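Local coordinates for arginase (RocF) (Helicobacter pylori, PDB 4G3H), which probably catalyses the hydrolysis of L-arginine to L-ornithine and urea and carries two manganese ions in each subunit, at residues V21-E26 and E293-V298; Q44-L49 and M74-E79; D61-C66 and C163-E168; D239-T244 and R249-L254. All coordinates share one frame; numbering follows the deposited sequence.

Overall arrangement
The four contacts lie in one arginase-family alpha/beta fold built round a parallel sheet. Interactions 1 and 2 have centres about 20 Å apart and are joined by a salt bridge from Arg-25 NE to Glu-45 OE2. Interactions 2 and 3 both use helix 59-78, with Leu-49 O packed on Phe-65 CE2 at 3.4 Å. Interaction 4 belongs to the manganese end: Glu-250 has its side chain about 6 Å from a manganese ion. It adjoins interaction 1 where Val-298 CG2 meets Phe-243 CZ at 3.4 Å. Interactions 2 and 3, away from the metal site, lie on the opposite side of the chain's centre from interaction 4.

Interaction 1 of 4, residues V21-E26 and E293-V298; sequences VRRLRE and EEEKQV
Glu-295 OE1 takes the hydrogen bond of a salt bridge from Arg-23 NH2, 2.7 Å between the two atoms, and a weak one from the hydroxyl of Tyr-282. The donor meets OE1 nearly along its C-O axis but with an N-H...O angle of 150°, and OE1 is tilted 18° out of the guanidinium plane. NH2 to OE1 is the one hydrogen bond between the groups, and their planes, 78° apart, do not lie flat as in a two-bond pair. Glu-295 reaches across with CG anti to the backbone N and the chain extended beyond it. A water donates to Arg-23 O at 3.3 Å and, weakly, to Glu-295 OE2. Deeper in, Leu-24 places both methyls against one branch of Val-298: CD2 is 3.7 Å and CD1 4.0 Å from CG1. The contact thus joins helix 16-30 to the first turns of helix 293-309, where Leu-24 also packs on Leu-299 and Leu-302, while Val-298 touches Phe-243 in the loop after strand 228-234.

Interaction 2 of 4, residues Q44-L49 and M74-E79; sequences QERCVL and MKEVFE
Arg-46 gives one hydrogen bond of its guanidinium to Glu-76, NH2 lying 2.7 Å from OE2 in a salt bridge. The bond is almost straight, 174° at the hydrogen; OE2 sits in the guanidinium plane and accepts through its anti lone pair, away from the other oxygen. The two planes are turned 59° apart, and OE1 of Glu-76 is not part of this bond. The NE side of Arg-46 passes Val-77, with CG2 of the valine 3.9 Å from NE. Further along the strand the packing is apolar: Val-48 CG2 lies 4.1 Å from Met-74 SD, which a chain bent at chi2 and chi3 carries back to the strand. Backbone bonds of Arg-46 and Val-48 go to strand 2-8, through Leu-3, Gly-5 and Glu-7, and Lys-75 NZ is bound by Ser-103 OG. Strand 44-50 and helix 59-78, whose short local axes make 153° between their N-to-C directions, form the first half of a beta-alpha-beta crossover to parallel strand 84-87, passing strand 2-8 between them, as expected of this alpha/beta fold.

Interaction 3 of 4, residues D61-C66 and C163-E168; sequences DYYLFC and CSLGLE
A type II beta turn, Ser-164 to Leu-167, follows helix 153-163 and presents Leu-165, its second residue, to the early part of helix 59-78. The turn is closed by Leu-167 N donating to Ser-164 O at 3.2 Å, and Gly-166 fills the third position with phi 78°, as a type II turn favours. Leu-165 makes the contact by itself, splitting its two methyls between two helix residues one turn apart. CD2 comes to 3.5 Å from CE1 of Tyr-63, obliquely to the ring, and CG follows at 3.8 Å from the same carbon. The other methyl, CD1, is 3.9 Å from Tyr-63 CD1 and also reaches Cys-66 CB at 4.0 Å. Tyr-63 has CG anti to the backbone N (chi1 174°), beside the carbonyl carbon, which turns the ring toward Leu-165. No hydrogen bond crosses between the segments: the phenol OH is bonded to Lys-67 NZ, and Lys-161 makes a cation-pi contact with the ring. Leu-165 also touches the side chains of Lys-67 and Ile-71 of helix 59-78. On the side of helix 94-104, Leu-165 O is bonded to Gln-99 and Gly-166 O to Ser-103, so the turn bridges two helices.

Interaction 4 of 4, residues D239-T244 and R249-L254; sequences DGKLFT and RENNGL
Two arms of the loop that follows metal-bearing strand 228-234 and leads to helix 256-269 meet at Asp-239, whose OD2 closes a local Asx turn and whose OD1 bonds across. Asp-239 OD2 receives Lys-241 N at 2.9 Å from well above the carboxylate plane, while OD1 accepts Gly-253 N at 2.9 Å. That second bond is nearly straight (169°) and uses the anti lone pair, so OD2 shapes the turn within 239-244 while OD1 reaches the other arm. CG lies anti to the backbone N (chi1 -171°), which carries the carboxylate over to the 249-254 arm. The backbone adds Asp-239 N to Leu-254 O at 2.7 Å and Gly-240 N to Glu-250 O at 2.9 Å. Next along, Arg-249 bends at chi3 (-86°) to give NH1 to Gly-240 O at 3.0 Å, with the oxygen at the edge of the guanidinium, in its plane. Thr-244 CB lies over one face, offset toward the rim, and its OG1 is held by Ile-288 N and Ser-287 OG. At the surface Lys-241 NZ makes a weak bond to Asn-251 OD1, 3.3 Å apart. Glu-250 OE2 binds Ser-186 OG and NE2 of His-118, a manganese ligand, which puts Glu-250 in the second shell of the metal site. Outside the loop, Leu-254 packs on helix 205-210 and Phe-243 on helix 293-309, where Glu-294 also accepts from Thr-244 N.

Interaction 1 of 4, residues V21-E26 and E293-V298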
loop_
_atom_site.group_PDB
_atom_site.type_symbol
_atom_site.label_atom_id
_atom_site.label_comp_id
_atom_site.label_asym_id
_atom_site.label_seq_id
_atom_site.Cartn_x
_atom_site.Cartn_y
_atom_site.Cartn_z
ATOM N N VAL A 21 1.057 8.116 11.188
ATOM C CA VAL A 21 2.068 8.597 10.254
ATOM C C VAL A 21 2.999 9.650 10.876
ATOM O O VAL A 21 4.215 9.590 10.684
ATOM C CB VAL A 21 1.423 9.214 9.000
ATOM C CG1 VAL A 21 2.505 9.823 8.100
ATOM C CG2 VAL A 21 0.615 8.156 8.259
ATOM N N ARG A 22 2.442 10.617 11.606
ATOM C CA ARG A 22 3.286 11.647 12.209
ATOM C C ARG A 22 4.213 11.081 13.276
ATOM O O ARG A 22 5.331 11.559 13.438
ATOM C CB ARG A 22 2.445 12.810 12.768
ATOM C CG ARG A 22 1.324 12.446 13.719
ATOM C CD ARG A 22 1.832 11.996 15.075
ATOM N NE ARG A 22 2.704 12.974 15.717
ATOM C CZ ARG A 22 3.262 12.799 16.911
ATOM N NH1 ARG A 22 4.046 13.732 17.429
ATOM N NH2 ARG A 22 3.032 11.685 17.594
ATOM N N ARG A 23 3.755 10.057 13.991
ATOM C CA ARG A 23 4.570 9.410 15.020
ATOM C C ARG A 23 5.770 8.722 14.369
ATOM O O ARG A 23 6.902 8.831 14.840
ATOM C CB ARG A 23 3.776 8.334 15.762
ATOM C CG ARG A 23 2.829 8.801 16.847
ATOM C CD ARG A 23 2.517 7.604 17.739
ATOM N NE ARG A 23 1.520 7.876 18.768
ATOM C CZ ARG A 23 1.188 7.012 19.722
ATOM N NH1 ARG A 23 0.268 7.334 20.621
ATOM N NH2 ARG A 23 1.782 5.825 19.786
ATOM N N LEU A 24 5.496 7.992 13.293
ATOM C CA LEU A 24 6.525 7.270 12.566
ATOM C C LEU A 24 7.519 8.242 11.917
ATOM O O LEU A 24 8.721 7.996 11.927
ATOM C CB LEU A 24 5.866 6.359 11.514
ATOM C CG LEU A 24 4.938 5.293 12.123
ATOM C CD1 LEU A 24 4.160 4.579 11.041
ATOM C CD2 LEU A 24 5.766 4.296 12.925
ATOM N N ARG A 25 7.020 9.346 11.370
ATOM C CA ARG A 25 7.887 10.348 10.744
ATOM C C ARG A 25 8.884 10.924 11.753
ATOM O O ARG A 25 10.069 11.072 11.454
ATOM C CB ARG A 25 7.063 11.501 10.173
ATOM C CG ARG A 25 6.253 11.179 8.936
ATOM C CD ARG A 25 5.259 12.303 8.628
ATOM N NE ARG A 25 5.899 13.588 8.345
ATOM C CZ ARG A 25 5.231 14.702 8.051
ATOM N NH1 ARG A 25 3.902 14.688 8.002
ATOM N NH2 ARG A 25 5.884 15.831 7.800
ATOM N N GLU A 26 8.395 11.261 12.942
ATOM C CA GLU A 26 9.252 11.826 13.975
ATOM C C GLU A 26 10.267 10.807 14.489
ATOM O O GLU A 26 11.427 11.150 14.716
ATOM C CB GLU A 26 8.398 12.391 15.117
ATOM C CG GLU A 26 7.582 13.614 14.673
ATOM C CD GLU A 26 6.687 14.198 15.762
ATOM O OE1 GLU A 26 6.103 15.281 15.531
ATOM O OE2 GLU A 26 6.560 13.582 16.841
ATOM N N GLU A 293 4.890 -1.654 22.892
ATOM C CA GLU A 293 5.018 -2.853 22.075
ATOM C C GLU A 293 4.698 -2.748 20.585
ATOM O O GLU A 293 5.550 -3.039 19.741
ATOM C CB GLU A 293 4.189 -3.990 22.674
ATOM C CG GLU A 293 4.758 -4.564 23.957
ATOM C CD GLU A 293 4.242 -5.962 24.241
ATOM O OE1 GLU A 293 4.497 -6.867 23.417
ATOM O OE2 GLU A 293 3.582 -6.159 25.284
ATOM N N GLU A 294 3.478 -2.347 20.257
ATOM C CA GLU A 294 3.079 -2.265 18.862
ATOM C C GLU A 294 3.834 -1.200 18.067
ATOM O O GLU A 294 4.224 -1.433 16.917
ATOM C CB GLU A 294 1.568 -2.055 18.775
ATOM C CG GLU A 294 0.812 -3.174 19.471
ATOM C CD GLU A 294 -0.685 -2.958 19.519
ATOM O OE1 GLU A 294 -1.124 -1.798 19.652
ATOM O OE2 GLU A 294 -1.426 -3.957 19.447
ATOM N N GLU A 295 4.060 -0.038 18.668
ATOM C CA GLU A 295 4.785 0.990 17.950
ATOM C C GLU A 295 6.189 0.480 17.639
ATOM O O GLU A 295 6.706 0.673 16.530
ATOM C CB GLU A 295 4.850 2.280 18.767
ATOM C CG GLU A 295 5.559 3.400 18.031
ATOM C CD GLU A 295 5.365 4.744 18.685
ATOM O OE1 GLU A 295 4.217 5.236 18.695
ATOM O OE2 GLU A 295 6.358 5.305 19.189
ATOM N N LYS A 296 6.802 -0.183 18.615
ATOM C CA LYS A 296 8.138 -0.729 18.425
ATOM C C LYS A 296 8.146 -1.751 17.286
ATOM O O LYS A 296 9.098 -1.821 16.511
ATOM C CB LYS A 296 8.648 -1.385 19.715
ATOM C CG LYS A 296 9.008 -0.392 20.816
ATOM C CD LYS A 296 9.870 -1.028 21.907
ATOM C CE LYS A 296 9.096 -2.039 22.743
ATOM N NZ LYS A 296 8.048 -1.391 23.585
ATOM N N GLN A 297 7.086 -2.539 17.184
ATOM C CA GLN A 297 7.014 -3.537 16.126
ATOM C C GLN A 297 6.968 -2.886 14.745
ATOM O O GLN A 297 7.667 -3.319 13.827
ATOM C CB GLN A 297 5.798 -4.443 16.334
ATOM C CG GLN A 297 5.938 -5.330 17.561
ATOM C CD GLN A 297 4.757 -6.257 17.760
ATOM O OE1 GLN A 297 3.610 -5.820 17.769
ATOM N NE2 GLN A 297 5.037 -7.542 17.936
ATOM N N VAL A 298 6.153 -1.844 14.605
ATOM C CA VAL A 298 6.034 -1.129 13.340
ATOM C C VAL A 298 7.396 -0.512 12.996
ATOM O O VAL A 298 7.896 -0.651 11.873
ATOM C CB VAL A 298 4.945 -0.025 13.437
ATOM C CG1 VAL A 298 4.886 0.788 12.149
ATOM C CG2 VAL A 298 3.586 -0.667 13.701
HETATM O O HOH W 1 6.488 8.433 18.064
#

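Interaction 2 of 4, residues Q44-L49 and M74-E79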
loop_
_atom_site.group_PDB
_atom_site.type_symbol
_atom_site.label_atom_id
_atom_site.label_comp_id
_atom_site.label_asym_id
_atom_site.label_seq_id
_atom_site.Cartn_x
_atom_site.Cartn_y
_atom_site.Cartn_z
ATOM N N GLN A 44 15.397 13.009 2.545
ATOM C CA GLN A 44 14.284 13.924 2.419
ATOM C C GLN A 44 12.984 13.382 2.994
ATOM O O GLN A 44 12.596 12.247 2.723
ATOM C CB GLN A 44 14.096 14.282 0.942
ATOM C CG GLN A 44 12.816 15.039 0.627
ATOM C CD GLN A 44 12.684 15.367 -0.850
ATOM O OE1 GLN A 44 11.580 15.436 -1.385
ATOM N NE2 GLN A 44 13.813 15.581 -1.514
ATOM N N GLU A 45 12.332 14.206 3.806
ATOM C CA GLU A 45 11.054 13.857 4.397
ATOM C C GLU A 45 10.018 14.764 3.745
ATOM O O GLU A 45 9.987 15.970 4.006
ATOM C CB GLU A 45 11.052 14.099 5.914
ATOM C CG GLU A 45 9.665 13.952 6.552
ATOM C CD GLU A 45 9.546 14.635 7.904
ATOM O OE1 GLU A 45 10.432 15.438 8.251
ATOM O OE2 GLU A 45 8.548 14.384 8.618
ATOM N N ARG A 46 9.182 14.193 2.882
ATOM C CA ARG A 46 8.158 14.995 2.240
ATOM C C ARG A 46 6.728 14.732 2.715
ATOM O O ARG A 46 6.279 13.590 2.753
ATOM C CB ARG A 46 8.146 14.842 0.715
ATOM C CG ARG A 46 7.101 15.816 0.254
ATOM C CD ARG A 46 6.448 15.785 -1.061
ATOM N NE ARG A 46 7.271 15.984 -2.233
ATOM C CZ ARG A 46 6.846 16.645 -3.303
ATOM N NH1 ARG A 46 5.636 17.189 -3.311
ATOM N NH2 ARG A 46 7.587 16.683 -4.398
ATOM N N CYS A 47 6.013 15.801 3.053
ATOM C CA CYS A 47 4.625 15.681 3.473
ATOM C C CYS A 47 3.771 15.854 2.228
ATOM O O CYS A 47 3.986 16.785 1.452
ATOM C CB CYS A 47 4.251 16.767 4.488
ATOM S SG CYS A 47 2.524 16.648 5.068
ATOM N N VAL A 48 2.815 14.948 2.036
ATOM C CA VAL A 48 1.923 15.001 0.886
ATOM C C VAL A 48 0.487 14.992 1.400
ATOM O O VAL A 48 0.103 14.108 2.167
ATOM C CB VAL A 48 2.147 13.793 -0.059
ATOM C CG1 VAL A 48 1.110 13.801 -1.182
ATOM C CG2 VAL A 48 3.549 13.853 -0.644
ATOM N N LEU A 49 -0.290 15.989 0.989
ATOM C CA LEU A 49 -1.677 16.107 1.414
ATOM C C LEU A 49 -2.612 15.285 0.538
ATOM O O LEU A 49 -2.395 15.138 -0.668
ATOM C CB LEU A 49 -2.115 17.573 1.395
ATOM C CG LEU A 49 -1.272 18.539 2.237
ATOM C CD1 LEU A 49 -1.895 19.923 2.181
ATOM C CD2 LEU A 49 -1.187 18.046 3.685
ATOM N N MET A 74 3.038 13.041 -6.149
ATOM C CA MET A 74 3.644 11.721 -6.086
ATOM C C MET A 74 4.497 11.438 -7.323
ATOM O O MET A 74 5.494 10.720 -7.236
ATOM C CB MET A 74 2.573 10.635 -5.916
ATOM C CG MET A 74 1.880 10.636 -4.551
ATOM S SD MET A 74 3.030 10.677 -3.136
ATOM C CE MET A 74 3.989 9.164 -3.409
ATOM N N LYS A 75 4.118 11.989 -8.473
ATOM C CA LYS A 75 4.911 11.774 -9.681
ATOM C C LYS A 75 6.278 12.410 -9.467
ATOM O O LYS A 75 7.296 11.847 -9.862
ATOM C CB LYS A 75 4.243 12.392 -10.911
ATOM C CG LYS A 75 2.974 11.691 -11.347
ATOM C CD LYS A 75 2.534 12.145 -12.740
ATOM C CE LYS A 75 3.575 11.777 -13.794
ATOM N NZ LYS A 75 3.116 12.081 -15.179
ATOM N N GLU A 76 6.299 13.581 -8.836
ATOM C CA GLU A 76 7.562 14.264 -8.554
ATOM C C GLU A 76 8.458 13.356 -7.725
ATOM O O GLU A 76 9.666 13.289 -7.943
ATOM C CB GLU A 76 7.321 15.562 -7.780
ATOM C CG GLU A 76 6.633 16.653 -8.577
ATOM C CD GLU A 76 6.486 17.950 -7.794
ATOM O OE1 GLU A 76 5.964 18.932 -8.362
ATOM O OE2 GLU A 76 6.890 17.991 -6.612
ATOM N N VAL A 77 7.860 12.659 -6.763
ATOM C CA VAL A 77 8.621 11.749 -5.916
ATOM C C VAL A 77 9.137 10.559 -6.724
ATOM O O VAL A 77 10.323 10.237 -6.684
ATOM C CB VAL A 77 7.755 11.215 -4.741
ATOM C CG1 VAL A 77 8.500 10.096 -4.008
ATOM C CG2 VAL A 77 7.419 12.354 -3.780
ATOM N N PHE A 78 8.250 9.916 -7.476
ATOM C CA PHE A 78 8.646 8.744 -8.246
ATOM C C PHE A 78 9.601 9.027 -9.401
ATOM O O PHE A 78 10.209 8.104 -9.946
ATOM C CB PHE A 78 7.405 8.007 -8.754
ATOM C CG PHE A 78 6.584 7.377 -7.659
ATOM C CD1 PHE A 78 7.194 6.608 -6.666
ATOM C CD2 PHE A 78 5.200 7.533 -7.631
ATOM C CE1 PHE A 78 6.432 6.001 -5.654
ATOM C CE2 PHE A 78 4.431 6.929 -6.626
ATOM C CZ PHE A 78 5.051 6.161 -5.635
ATOM N N GLU A 79 9.743 10.296 -9.769
ATOM C CA GLU A 79 10.642 10.667 -10.854
ATOM C C GLU A 79 12.092 10.771 -10.385
ATOM O O GLU A 79 13.012 10.774 -11.201
ATOM C CB GLU A 79 10.190 11.981 -11.493
ATOM C CG GLU A 79 8.956 11.820 -12.372
ATOM C CD GLU A 79 8.415 13.138 -12.887
ATOM O OE1 GLU A 79 7.448 13.113 -13.680
ATOM O OE2 GLU A 79 8.949 14.198 -12.498
#

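Interaction 3 of 4, residues D61-C66 and C163-E168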
loop_
_atom_site.group_PDB
_atom_site.type_symbol
_atom_site.label_atom_id
_atom_site.label_comp_id
_atom_site.label_asym_id
_atom_site.label_seq_id
_atom_site.Cartn_x
_atom_site.Cartn_y
_atom_site.Cartn_z
ATOM N N ASP A 61 -14.905 16.403 -6.207
ATOM C CA ASP A 61 -13.835 17.031 -5.440
ATOM C C ASP A 61 -12.635 16.096 -5.356
ATOM O O ASP A 61 -11.493 16.514 -5.552
ATOM C CB ASP A 61 -14.311 17.373 -4.026
ATOM C CG ASP A 61 -15.457 18.363 -4.021
ATOM O OD1 ASP A 61 -15.319 19.443 -4.636
ATOM O OD2 ASP A 61 -16.496 18.062 -3.397
ATOM N N TYR A 62 -12.909 14.828 -5.069
ATOM C CA TYR A 62 -11.862 13.824 -4.958
ATOM C C TYR A 62 -11.150 13.690 -6.293
ATOM O O TYR A 62 -9.922 13.638 -6.356
ATOM C CB TYR A 62 -12.463 12.475 -4.563
ATOM C CG TYR A 62 -11.446 11.360 -4.483
ATOM C CD1 TYR A 62 -10.588 11.244 -3.386
ATOM C CD2 TYR A 62 -11.339 10.420 -5.509
ATOM C CE1 TYR A 62 -9.647 10.212 -3.313
ATOM C CE2 TYR A 62 -10.406 9.392 -5.449
ATOM C CZ TYR A 62 -9.566 9.292 -4.352
ATOM O OH TYR A 62 -8.660 8.261 -4.301
ATOM N N TYR A 63 -11.931 13.634 -7.363
ATOM C CA TYR A 63 -11.364 13.506 -8.697
ATOM C C TYR A 63 -10.390 14.641 -8.978
ATOM O O TYR A 63 -9.242 14.409 -9.345
ATOM C CB TYR A 63 -12.471 13.528 -9.751
ATOM C CG TYR A 63 -11.936 13.549 -11.162
ATOM C CD1 TYR A 63 -11.441 12.393 -11.757
ATOM C CD2 TYR A 63 -11.893 14.736 -11.891
ATOM C CE1 TYR A 63 -10.915 12.416 -13.043
ATOM C CE2 TYR A 63 -11.368 14.771 -13.179
ATOM C CZ TYR A 63 -10.880 13.608 -13.747
ATOM O OH TYR A 63 -10.357 13.636 -15.018
ATOM N N LEU A 64 -10.863 15.870 -8.809
ATOM C CA LEU A 64 -10.043 17.046 -9.057
ATOM C C LEU A 64 -8.802 17.090 -8.180
ATOM O O LEU A 64 -7.711 17.408 -8.658
ATOM C CB LEU A 64 -10.865 18.317 -8.843
ATOM C CG LEU A 64 -11.984 18.583 -9.851
ATOM C CD1 LEU A 64 -12.734 19.846 -9.456
ATOM C CD2 LEU A 64 -11.393 18.727 -11.247
ATOM N N PHE A 65 -8.966 16.772 -6.901
ATOM C CA PHE A 65 -7.836 16.798 -5.981
ATOM C C PHE A 65 -6.750 15.831 -6.428
ATOM O O PHE A 65 -5.570 16.182 -6.460
ATOM C CB PHE A 65 -8.274 16.444 -4.559
ATOM C CG PHE A 65 -7.214 16.719 -3.523
ATOM C CD1 PHE A 65 -7.130 17.967 -2.906
ATOM C CD2 PHE A 65 -6.271 15.746 -3.196
ATOM C CE1 PHE A 65 -6.120 18.241 -1.983
ATOM C CE2 PHE A 65 -5.256 16.013 -2.274
ATOM C CZ PHE A 65 -5.181 17.261 -1.667
ATOM N N CYS A 66 -7.151 14.611 -6.770
ATOM C CA CYS A 66 -6.198 13.603 -7.215
ATOM C C CYS A 66 -5.468 14.040 -8.481
ATOM O O CYS A 66 -4.237 13.975 -8.555
ATOM C CB CYS A 66 -6.907 12.270 -7.466
ATOM S SG CYS A 66 -7.337 11.375 -5.960
ATOM N N CYS A 163 -10.760 6.111 -12.632
ATOM C CA CYS A 163 -9.848 4.964 -12.721
ATOM C C CYS A 163 -8.772 5.230 -13.751
ATOM O O CYS A 163 -7.726 4.581 -13.774
ATOM C CB CYS A 163 -10.602 3.705 -13.142
ATOM S SG CYS A 163 -11.836 3.168 -11.968
ATOM N N SER A 164 -9.000 6.107 -14.635
ATOM C CA SER A 164 -8.051 6.524 -15.531
ATOM C C SER A 164 -7.112 7.647 -15.241
ATOM O O SER A 164 -6.362 7.923 -15.999
ATOM C CB SER A 164 -8.769 6.964 -16.720
ATOM O OG SER A 164 -8.502 6.108 -17.667
ATOM N N LEU A 165 -7.246 8.273 -14.147
ATOM C CA LEU A 165 -6.388 9.324 -13.827
ATOM C C LEU A 165 -5.012 8.952 -13.723
ATOM O O LEU A 165 -4.653 7.967 -13.396
ATOM C CB LEU A 165 -6.672 9.743 -12.434
ATOM C CG LEU A 165 -7.799 10.524 -12.152
ATOM C CD1 LEU A 165 -7.975 10.734 -10.949
ATOM C CD2 LEU A 165 -7.475 11.680 -12.749
ATOM N N GLY A 166 -4.337 9.795 -14.340
ATOM C CA GLY A 166 -2.943 9.839 -14.589
ATOM C C GLY A 166 -2.407 8.978 -15.664
ATOM O O GLY A 166 -1.341 8.978 -15.890
ATOM N N LEU A 167 -3.219 8.256 -16.341
ATOM C CA LEU A 167 -2.921 7.556 -17.542
ATOM C C LEU A 167 -3.335 8.132 -18.937
ATOM O O LEU A 167 -3.146 7.550 -19.903
ATOM C CB LEU A 167 -3.553 6.196 -17.460
ATOM C CG LEU A 167 -3.584 5.206 -16.358
ATOM C CD1 LEU A 167 -4.281 3.861 -16.635
ATOM C CD2 LEU A 167 -2.374 5.024 -16.093
ATOM N N GLU A 168 -3.867 9.267 -19.137
ATOM C CA GLU A 168 -4.146 9.512 -20.566
ATOM C C GLU A 168 -3.103 10.091 -21.535
ATOM O O GLU A 168 -3.439 10.551 -22.558
ATOM C CB GLU A 168 -5.563 9.845 -21.060
ATOM C CG GLU A 168 -6.464 8.615 -21.488
ATOM C CD GLU A 168 -7.953 8.934 -21.381
ATOM O OE1 GLU A 168 -8.314 9.513 -20.339
ATOM O OE2 GLU A 168 -8.752 8.659 -22.327
#

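Interaction 4 of 4, residues D239-T244 and R249-L254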
loop_
_atom_site.group_PDB
_atom_site.type_symbol
_atom_site.label_atom_id
_atom_site.label_comp_id
_atom_site.label_asym_id
_atom_site.label_seq_id
_atom_site.Cartn_x
_atom_site.Cartn_y
_atom_site.Cartn_z
ATOM N N ASP A 239 -2.060 -10.895 12.699
ATOM C CA ASP A 239 -3.233 -11.319 13.449
ATOM C C ASP A 239 -3.862 -10.191 14.271
ATOM O O ASP A 239 -3.168 -9.473 14.989
ATOM C CB ASP A 239 -2.870 -12.466 14.384
ATOM C CG ASP A 239 -4.089 -13.084 15.033
ATOM O OD1 ASP A 239 -4.792 -13.855 14.347
ATOM O OD2 ASP A 239 -4.351 -12.784 16.216
ATOM N N GLY A 240 -5.184 -10.071 14.184
ATOM C CA GLY A 240 -5.906 -9.039 14.910
ATOM C C GLY A 240 -5.757 -9.064 16.422
ATOM O O GLY A 240 -5.907 -8.029 17.071
ATOM N N LYS A 241 -5.477 -10.236 16.987
ATOM C CA LYS A 241 -5.300 -10.365 18.433
ATOM C C LYS A 241 -3.898 -9.925 18.841
ATOM O O LYS A 241 -3.704 -9.353 19.914
ATOM C CB LYS A 241 -5.496 -11.819 18.878
ATOM C CG LYS A 241 -6.902 -12.367 18.731
ATOM C CD LYS A 241 -7.888 -11.610 19.600
ATOM C CE LYS A 241 -9.058 -12.500 19.981
ATOM N NZ LYS A 241 -9.594 -13.231 18.798
ATOM N N LEU A 242 -2.924 -10.213 17.983
ATOM C CA LEU A 242 -1.531 -9.868 18.243
ATOM C C LEU A 242 -1.207 -8.393 17.983
ATOM O O LEU A 242 -0.430 -7.792 18.727
ATOM C CB LEU A 242 -0.604 -10.761 17.404
ATOM C CG LEU A 242 -0.312 -12.188 17.901
ATOM C CD1 LEU A 242 -1.580 -12.864 18.390
ATOM C CD2 LEU A 242 0.323 -12.998 16.776
ATOM N N PHE A 243 -1.795 -7.814 16.936
ATOM C CA PHE A 243 -1.539 -6.412 16.599
ATOM C C PHE A 243 -2.863 -5.667 16.549
ATOM O O PHE A 243 -3.700 -5.927 15.686
ATOM C CB PHE A 243 -0.836 -6.308 15.245
ATOM C CG PHE A 243 -0.289 -4.941 14.955
ATOM C CD1 PHE A 243 0.906 -4.516 15.534
ATOM C CD2 PHE A 243 -0.973 -4.069 14.117
ATOM C CE1 PHE A 243 1.415 -3.239 15.282
ATOM C CE2 PHE A 243 -0.471 -2.788 13.860
ATOM C CZ PHE A 243 0.721 -2.377 14.443
ATOM N N THR A 244 -3.046 -4.724 17.467
ATOM C CA THR A 244 -4.305 -3.997 17.542
ATOM C C THR A 244 -4.292 -2.540 17.090
ATOM O O THR A 244 -5.346 -1.910 17.021
ATOM C CB THR A 244 -4.869 -4.057 18.982
ATOM O OG1 THR A 244 -4.030 -3.290 19.859
ATOM C CG2 THR A 244 -4.911 -5.511 19.473
ATOM N N ARG A 249 -9.096 -4.925 12.306
ATOM C CA ARG A 249 -8.391 -6.128 12.731
ATOM C C ARG A 249 -9.104 -7.401 12.290
ATOM O O ARG A 249 -10.317 -7.522 12.414
ATOM C CB ARG A 249 -8.245 -6.137 14.249
ATOM C CG ARG A 249 -7.457 -4.970 14.805
ATOM C CD ARG A 249 -7.125 -5.222 16.262
ATOM N NE ARG A 249 -8.188 -4.809 17.167
ATOM C CZ ARG A 249 -8.439 -5.381 18.340
ATOM N NH1 ARG A 249 -7.715 -6.411 18.758
ATOM N NH2 ARG A 249 -9.405 -4.904 19.109
ATOM N N GLU A 250 -8.333 -8.353 11.777
ATOM C CA GLU A 250 -8.883 -9.616 11.319
ATOM C C GLU A 250 -8.128 -10.762 11.982
ATOM O O GLU A 250 -6.891 -10.780 12.002
ATOM C CB GLU A 250 -8.765 -9.709 9.794
ATOM C CG GLU A 250 -9.415 -8.544 9.062
ATOM C CD GLU A 250 -10.932 -8.621 9.057
ATOM O OE1 GLU A 250 -11.497 -9.404 9.852
ATOM O OE2 GLU A 250 -11.563 -7.893 8.257
ATOM N N ASN A 251 -8.878 -11.711 12.536
ATOM C CA ASN A 251 -8.281 -12.865 13.199
ATOM C C ASN A 251 -7.658 -13.813 12.187
ATOM O O ASN A 251 -7.890 -13.691 10.981
ATOM C CB ASN A 251 -9.342 -13.609 14.017
ATOM C CG ASN A 251 -9.770 -12.837 15.255
ATOM O OD1 ASN A 251 -10.855 -13.054 15.793
ATOM N ND2 ASN A 251 -8.910 -11.938 15.718
ATOM N N ASN A 252 -6.860 -14.752 12.685
ATOM C CA ASN A 252 -6.198 -15.739 11.844
ATOM C C ASN A 252 -5.184 -15.096 10.901
ATOM O O ASN A 252 -5.104 -15.433 9.716
ATOM C CB ASN A 252 -7.251 -16.525 11.058
ATOM C CG ASN A 252 -8.294 -17.160 11.969
ATOM O OD1 ASN A 252 -9.499 -17.028 11.743
ATOM N ND2 ASN A 252 -7.831 -17.850 13.006
ATOM N N GLY A 253 -4.400 -14.170 11.447
ATOM C CA GLY A 253 -3.387 -13.495 10.656
ATOM C C GLY A 253 -1.988 -13.999 10.954
ATOM O O GLY A 253 -1.804 -15.009 11.645
ATOM N N LEU A 254 -0.997 -13.293 10.424
ATOM C CA LEU A 254 0.394 -13.661 10.632
ATOM C C LEU A 254 0.893 -13.133 11.962
ATOM O O LEU A 254 0.331 -12.193 12.522
ATOM C CB LEU A 254 1.280 -13.077 9.528
ATOM C CG LEU A 254 1.125 -13.611 8.109
ATOM C CD1 LEU A 254 2.047 -12.810 7.197
ATOM C CD2 LEU A 254 1.470 -15.101 8.060
#